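Local coordinates for Oxidored_FMN domain-containing protein ([Pseudomonas] geniculata N1, PDB 6L6J) that probably oxidises the amine 6-hydroxypseudooxynicotine, using FMN and a [4Fe-4S] cluster, and also binds ADP, at residues D266-E279 against V296-Q308. Sequence-based numbering, arbitrary orientation.
Sequences DSGSSRFFEEGQQE and VGRFTSPDAMVSQ. With FMN (flavin mononucleotide), chain B.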
loop_
_atom_site.group_PDB
_atom_site.type_symbol
_atom_site.label_atom_id
_atom_site.label_comp_id
_atom_site.label_asym_id
_atom_site.label_seq_id
_atom_site.Cartn_x
_atom_site.Cartn_y
_atom_site.Cartn_z
ATOM N N ASP A 266 6.594 -5.891 7.217
ATOM C CA ASP A 266 6.883 -4.447 7.452
ATOM C C ASP A 266 5.655 -3.593 7.079
ATOM O O ASP A 266 5.184 -2.820 7.911
ATOM C CB ASP A 266 8.138 -4.009 6.676
ATOM C CG ASP A 266 8.641 -2.612 7.058
ATOM O OD1 ASP A 266 8.484 -2.246 8.236
ATOM O OD2 ASP A 266 9.198 -1.914 6.175
ATOM N N SER A 267 5.190 -3.691 5.843
ATOM C CA SER A 267 3.956 -3.020 5.370
ATOM C C SER A 267 2.778 -3.994 5.539
ATOM O O SER A 267 2.153 -4.370 4.516
ATOM C CB SER A 267 4.128 -2.554 3.944
ATOM O OG SER A 267 5.277 -1.732 3.825
ATOM N N GLY A 268 2.508 -4.390 6.786
ATOM C CA GLY A 268 1.443 -5.326 7.161
ATOM C C GLY A 268 0.056 -4.824 6.785
ATOM O O GLY A 268 -0.387 -3.865 7.361
ATOM N N SER A 269 -0.633 -5.530 5.883
ATOM C CA SER A 269 -2.039 -5.259 5.478
ATOM C C SER A 269 -2.946 -5.257 6.708
ATOM O O SER A 269 -2.671 -6.041 7.621
ATOM C CB SER A 269 -2.505 -6.275 4.493
ATOM O OG SER A 269 -3.906 -6.427 4.573
ATOM N N SER A 270 -4.004 -4.440 6.708
ATOM C CA SER A 270 -4.992 -4.319 7.823
ATOM C C SER A 270 -5.760 -5.640 8.038
ATOM O O SER A 270 -6.288 -5.823 9.160
ATOM C CB SER A 270 -5.936 -3.154 7.629
ATOM O OG SER A 270 -6.931 -3.437 6.648
ATOM N N ARG A 271 -5.830 -6.514 7.023
ATOM C CA ARG A 271 -6.392 -7.895 7.162
ATOM C C ARG A 271 -5.642 -8.727 8.243
ATOM O O ARG A 271 -6.187 -9.739 8.721
ATOM C CB ARG A 271 -6.379 -8.629 5.807
ATOM C CG ARG A 271 -7.516 -8.231 4.875
ATOM C CD ARG A 271 -7.961 -9.328 3.949
ATOM N NE ARG A 271 -7.051 -9.508 2.827
ATOM C CZ ARG A 271 -7.149 -10.467 1.904
ATOM N NH1 ARG A 271 -8.107 -11.388 1.958
ATOM N NH2 ARG A 271 -6.280 -10.487 0.909
ATOM N N PHE A 272 -4.417 -8.365 8.623
ATOM C CA PHE A 272 -3.551 -9.245 9.438
ATOM C C PHE A 272 -2.780 -8.470 10.516
ATOM O O PHE A 272 -2.333 -9.124 11.474
ATOM C CB PHE A 272 -2.635 -10.029 8.504
ATOM C CG PHE A 272 -3.370 -10.933 7.545
ATOM C CD1 PHE A 272 -4.035 -12.062 8.007
ATOM C CD2 PHE A 272 -3.420 -10.642 6.183
ATOM C CE1 PHE A 272 -4.714 -12.895 7.129
ATOM C CE2 PHE A 272 -4.099 -11.474 5.303
ATOM C CZ PHE A 272 -4.743 -12.599 5.776
ATOM N N PHE A 273 -2.617 -7.146 10.390
ATOM C CA PHE A 273 -1.915 -6.323 11.408
ATOM C C PHE A 273 -2.829 -5.176 11.832
ATOM O O PHE A 273 -3.728 -4.906 11.072
ATOM C CB PHE A 273 -0.561 -5.894 10.840
ATOM C CG PHE A 273 0.313 -7.037 10.382
ATOM C CD1 PHE A 273 0.080 -7.661 9.165
ATOM C CD2 PHE A 273 1.378 -7.488 11.156
ATOM C CE1 PHE A 273 0.886 -8.711 8.734
ATOM C CE2 PHE A 273 2.179 -8.538 10.728
ATOM C CZ PHE A 273 1.932 -9.153 9.516
ATOM N N GLU A 274 -2.632 -4.590 13.018
ATOM C CA GLU A 274 -3.191 -3.252 13.404
ATOM C C GLU A 274 -2.037 -2.334 13.828
ATOM O O GLU A 274 -0.870 -2.756 13.728
ATOM C CB GLU A 274 -4.292 -3.377 14.477
ATOM C CG GLU A 274 -5.305 -2.184 14.546
ATOM C CD GLU A 274 -6.147 -1.788 13.323
ATOM O OE1 GLU A 274 -5.945 -2.352 12.224
ATOM O OE2 GLU A 274 -7.000 -0.921 13.452
ATOM N N GLU A 275 -2.362 -1.106 14.236
ATOM C CA GLU A 275 -1.395 -0.035 14.587
ATOM C C GLU A 275 -0.310 -0.520 15.546
ATOM O O GLU A 275 -0.600 -1.256 16.459
ATOM C CB GLU A 275 -2.092 1.136 15.264
ATOM C CG GLU A 275 -2.748 2.079 14.291
ATOM C CD GLU A 275 -3.051 3.410 14.941
ATOM O OE1 GLU A 275 -2.096 4.250 15.100
ATOM O OE2 GLU A 275 -4.246 3.575 15.301
ATOM N N GLY A 276 0.902 -0.023 15.352
ATOM C CA GLY A 276 2.040 -0.228 16.260
ATOM C C GLY A 276 2.216 -1.689 16.591
ATOM O O GLY A 276 2.445 -1.966 17.756
ATOM N N GLN A 277 2.090 -2.562 15.585
ATOM C CA GLN A 277 2.293 -4.036 15.691
ATOM C C GLN A 277 3.790 -4.334 15.858
ATOM O O GLN A 277 4.118 -5.439 16.362
ATOM C CB GLN A 277 1.689 -4.779 14.487
ATOM C CG GLN A 277 2.310 -4.407 13.129
ATOM C CD GLN A 277 3.500 -5.242 12.673
ATOM O OE1 GLN A 277 3.918 -6.201 13.355
ATOM N NE2 GLN A 277 4.064 -4.861 11.511
ATOM N N GLN A 278 4.665 -3.393 15.478
ATOM C CA GLN A 278 6.140 -3.601 15.474
ATOM C C GLN A 278 6.708 -3.299 16.861
ATOM O O GLN A 278 7.890 -3.637 17.105
ATOM C CB GLN A 278 6.851 -2.726 14.451
ATOM C CG GLN A 278 6.312 -2.864 13.031
ATOM C CD GLN A 278 7.376 -2.557 11.998
ATOM O OE1 GLN A 278 8.493 -2.168 12.326
ATOM N NE2 GLN A 278 7.044 -2.730 10.728
ATOM N N GLU A 279 5.893 -2.711 17.744
ATOM C CA GLU A 279 6.393 -2.183 19.041
ATOM C C GLU A 279 7.213 -3.274 19.720
ATOM O O GLU A 279 8.397 -3.064 19.957
ATOM C CB GLU A 279 5.266 -1.668 19.933
ATOM C CG GLU A 279 5.696 -1.574 21.382
ATOM C CD GLU A 279 4.796 -0.755 22.285
ATOM O OE1 GLU A 279 3.894 -0.043 21.763
ATOM O OE2 GLU A 279 5.011 -0.851 23.535
ATOM N N VAL A 296 7.977 2.541 12.733
ATOM C CA VAL A 296 6.720 2.621 11.939
ATOM C C VAL A 296 5.703 1.668 12.571
ATOM O O VAL A 296 6.116 0.701 13.229
ATOM C CB VAL A 296 7.005 2.314 10.453
ATOM C CG1 VAL A 296 7.936 3.360 9.831
ATOM C CG2 VAL A 296 7.594 0.918 10.271
ATOM N N GLY A 297 4.413 1.957 12.402
ATOM C CA GLY A 297 3.332 1.080 12.881
ATOM C C GLY A 297 2.003 1.434 12.265
ATOM O O GLY A 297 0.986 1.367 12.943
ATOM N N ARG A 298 2.004 1.820 11.008
ATOM C CA ARG A 298 0.791 2.337 10.318
ATOM C C ARG A 298 0.107 3.366 11.226
ATOM O O ARG A 298 -1.131 3.317 11.364
ATOM C CB ARG A 298 -0.148 1.185 9.945
ATOM C CG ARG A 298 -0.901 1.417 8.642
ATOM C CD ARG A 298 -2.323 0.886 8.652
ATOM N NE ARG A 298 -2.372 -0.508 9.058
ATOM C CZ ARG A 298 -3.326 -1.059 9.797
ATOM N NH1 ARG A 298 -4.373 -0.352 10.179
ATOM N NH2 ARG A 298 -3.230 -2.330 10.138
ATOM N N PHE A 299 0.898 4.280 11.798
ATOM C CA PHE A 299 0.444 5.233 12.842
ATOM C C PHE A 299 -0.573 6.195 12.221
ATOM O O PHE A 299 -0.251 6.850 11.225
ATOM C CB PHE A 299 1.644 5.914 13.494
ATOM C CG PHE A 299 2.531 5.001 14.308
ATOM C CD1 PHE A 299 2.010 4.213 15.333
ATOM C CD2 PHE A 299 3.902 4.967 14.092
ATOM C CE1 PHE A 299 2.841 3.406 16.098
ATOM C CE2 PHE A 299 4.731 4.174 14.872
ATOM C CZ PHE A 299 4.199 3.393 15.870
ATOM N N THR A 300 -1.775 6.247 12.804
ATOM C CA THR A 300 -2.939 7.055 12.341
ATOM C C THR A 300 -3.593 7.805 13.506
ATOM O O THR A 300 -4.118 8.900 13.262
ATOM C CB THR A 300 -3.988 6.158 11.671
ATOM O OG1 THR A 300 -3.283 5.154 10.934
ATOM C CG2 THR A 300 -4.921 6.949 10.779
ATOM N N SER A 301 -3.651 7.173 14.686
ATOM C CA SER A 301 -4.144 7.746 15.966
ATOM C C SER A 301 -3.098 8.690 16.546
ATOM O O SER A 301 -1.996 8.264 16.907
ATOM C CB SER A 301 -4.492 6.674 16.974
ATOM O OG SER A 301 -4.885 7.246 18.237
ATOM N N PRO A 302 -3.428 9.994 16.679
ATOM C CA PRO A 302 -2.522 10.951 17.315
ATOM C C PRO A 302 -2.157 10.582 18.761
ATOM O O PRO A 302 -1.043 10.876 19.163
ATOM C CB PRO A 302 -3.296 12.280 17.290
ATOM C CG PRO A 302 -4.356 12.088 16.214
ATOM C CD PRO A 302 -4.689 10.611 16.233
ATOM N N ASP A 303 -3.081 9.940 19.490
ATOM C CA ASP A 303 -2.897 9.511 20.911
ATOM C C ASP A 303 -1.955 8.299 20.984
ATOM O O ASP A 303 -1.152 8.217 21.939
ATOM C CB ASP A 303 -4.251 9.269 21.558
ATOM C CG ASP A 303 -5.107 10.523 21.580
ATOM O OD1 ASP A 303 -4.534 11.612 21.750
ATOM O OD2 ASP A 303 -6.328 10.414 21.411
ATOM N N ALA A 304 -2.012 7.411 19.992
ATOM C CA ALA A 304 -1.060 6.291 19.850
ATOM C C ALA A 304 0.344 6.883 19.686
ATOM O O ALA A 304 1.305 6.345 20.340
ATOM C CB ALA A 304 -1.446 5.421 18.673
ATOM N N MET A 305 0.443 7.930 18.836
ATOM C CA MET A 305 1.722 8.604 18.476
ATOM C C MET A 305 2.272 9.279 19.736
ATOM O O MET A 305 3.449 9.093 20.061
ATOM C CB MET A 305 1.532 9.625 17.341
ATOM C CG MET A 305 1.202 8.982 15.999
ATOM S SD MET A 305 0.651 10.038 14.604
ATOM C CE MET A 305 0.564 11.632 15.383
ATOM N N VAL A 306 1.430 9.999 20.461
ATOM C CA VAL A 306 1.867 10.681 21.712
ATOM C C VAL A 306 2.438 9.625 22.648
ATOM O O VAL A 306 3.560 9.822 23.130
ATOM C CB VAL A 306 0.732 11.504 22.347
ATOM C CG1 VAL A 306 0.991 11.808 23.818
ATOM C CG2 VAL A 306 0.527 12.803 21.559
ATOM N N SER A 307 1.700 8.524 22.811
ATOM C CA SER A 307 1.978 7.391 23.739
ATOM C C SER A 307 3.304 6.723 23.368
ATOM O O SER A 307 4.098 6.431 24.266
ATOM C CB SER A 307 0.845 6.413 23.718
ATOM O OG SER A 307 0.918 5.526 24.806
ATOM N N GLN A 308 3.548 6.525 22.079
ATOM C CA GLN A 308 4.791 5.887 21.597
ATOM C C GLN A 308 5.982 6.661 22.171
ATOM O O GLN A 308 6.977 6.004 22.549
ATOM C CB GLN A 308 4.801 5.828 20.061
ATOM C CG GLN A 308 3.891 4.752 19.469
ATOM C CD GLN A 308 4.452 3.371 19.675
ATOM O OE1 GLN A 308 5.627 3.123 19.464
ATOM N NE2 GLN A 308 3.626 2.462 20.128
HETATM N N1 FMN B . 10.904 0.691 2.693
HETATM C C2 FMN B . 12.197 0.879 2.277
HETATM O O2 FMN B . 13.092 0.750 3.117
HETATM N N3 FMN B . 12.558 1.227 1.035
HETATM C C4 FMN B . 11.634 1.417 0.078
HETATM O O4 FMN B . 11.967 1.731 -1.063
HETATM C C4A FMN B . 10.200 1.208 0.423
HETATM N N5 FMN B . 9.219 1.377 -0.497
HETATM C C5A FMN B . 7.928 1.252 -0.114
HETATM C C6 FMN B . 6.913 1.498 -1.035
HETATM C C7 FMN B . 5.598 1.387 -0.630
HETATM C C7M FMN B . 4.533 1.589 -1.637
HETATM C C8 FMN B . 5.259 1.050 0.758
HETATM C C8M FMN B . 3.837 0.889 1.209
HETATM C C9 FMN B . 6.243 0.808 1.678
HETATM C C9A FMN B . 7.578 0.906 1.310
HETATM N N10 FMN B . 8.601 0.708 2.249
HETATM C C10 FMN B . 9.899 0.855 1.825
HETATM C "C1'" FMN B . 8.329 0.365 3.681
HETATM C "C2'" FMN B . 7.977 1.611 4.472
HETATM O "O2'" FMN B . 9.144 2.412 4.521
HETATM C "C3'" FMN B . 7.539 1.309 5.873
HETATM O "O3'" FMN B . 8.637 0.738 6.586
HETATM C "C4'" FMN B . 6.334 0.373 5.968
HETATM O "O4'" FMN B . 5.331 0.750 4.994
HETATM C "C5'" FMN B . 5.757 0.355 7.377
HETATM O "O5'" FMN B . 5.314 1.664 7.691
HETATM P P FMN B . 3.767 2.086 7.461
HETATM O O1P FMN B . 2.956 1.209 8.387
HETATM O O2P FMN B . 3.780 3.537 7.827
HETATM O O3P FMN B . 3.496 1.831 5.991
#
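The guanidinium of Arg298 lies over CB of Ser270, while Phe273 O and Glu274 OE1 sit at its edge, near its plane. NH2 makes a weak hydrogen bond to Phe273 O. Arg298 NH1 forms a salt bridge with Glu274 OE1 (3.3 Å), although the two flat groups are 72° apart; OE2 of this carboxylate pairs with Arg441. Farther along, Glu275 runs alongside Gly297 and Arg298; CG anti to its carbonyl carbon (chi1 -81°) and the extended chain beyond carry OE1 to the loop ahead of helix 302-310, where Glu275 OE1 accepts from Thr300 N (3.1 Å) and, weakly, from Ser301 N. Replacing Glu275 with an alanine would probably leave both amides without this acceptor and the turn before the helix less firmly tied to the loop. Next to Glu275, Gly276 N donates to Gly297 O (2.8 Å), in the carbonyl plane on a lone pair. Toward the flavin, Gln278 packs on Val296 CG2, and Gln278 NE2 donates to Asp266 OD1 (2.9 Å); Asp266 OD2 accepts from FMN O3' (2.7 Å) and is also hydrogen-bonded to His173. Arg298 N reaches the phosphate through a weak bond to O1P, in the loop that follows strand 293-296, within the FMN ribityl-phosphate site of an eight-stranded TIM barrel.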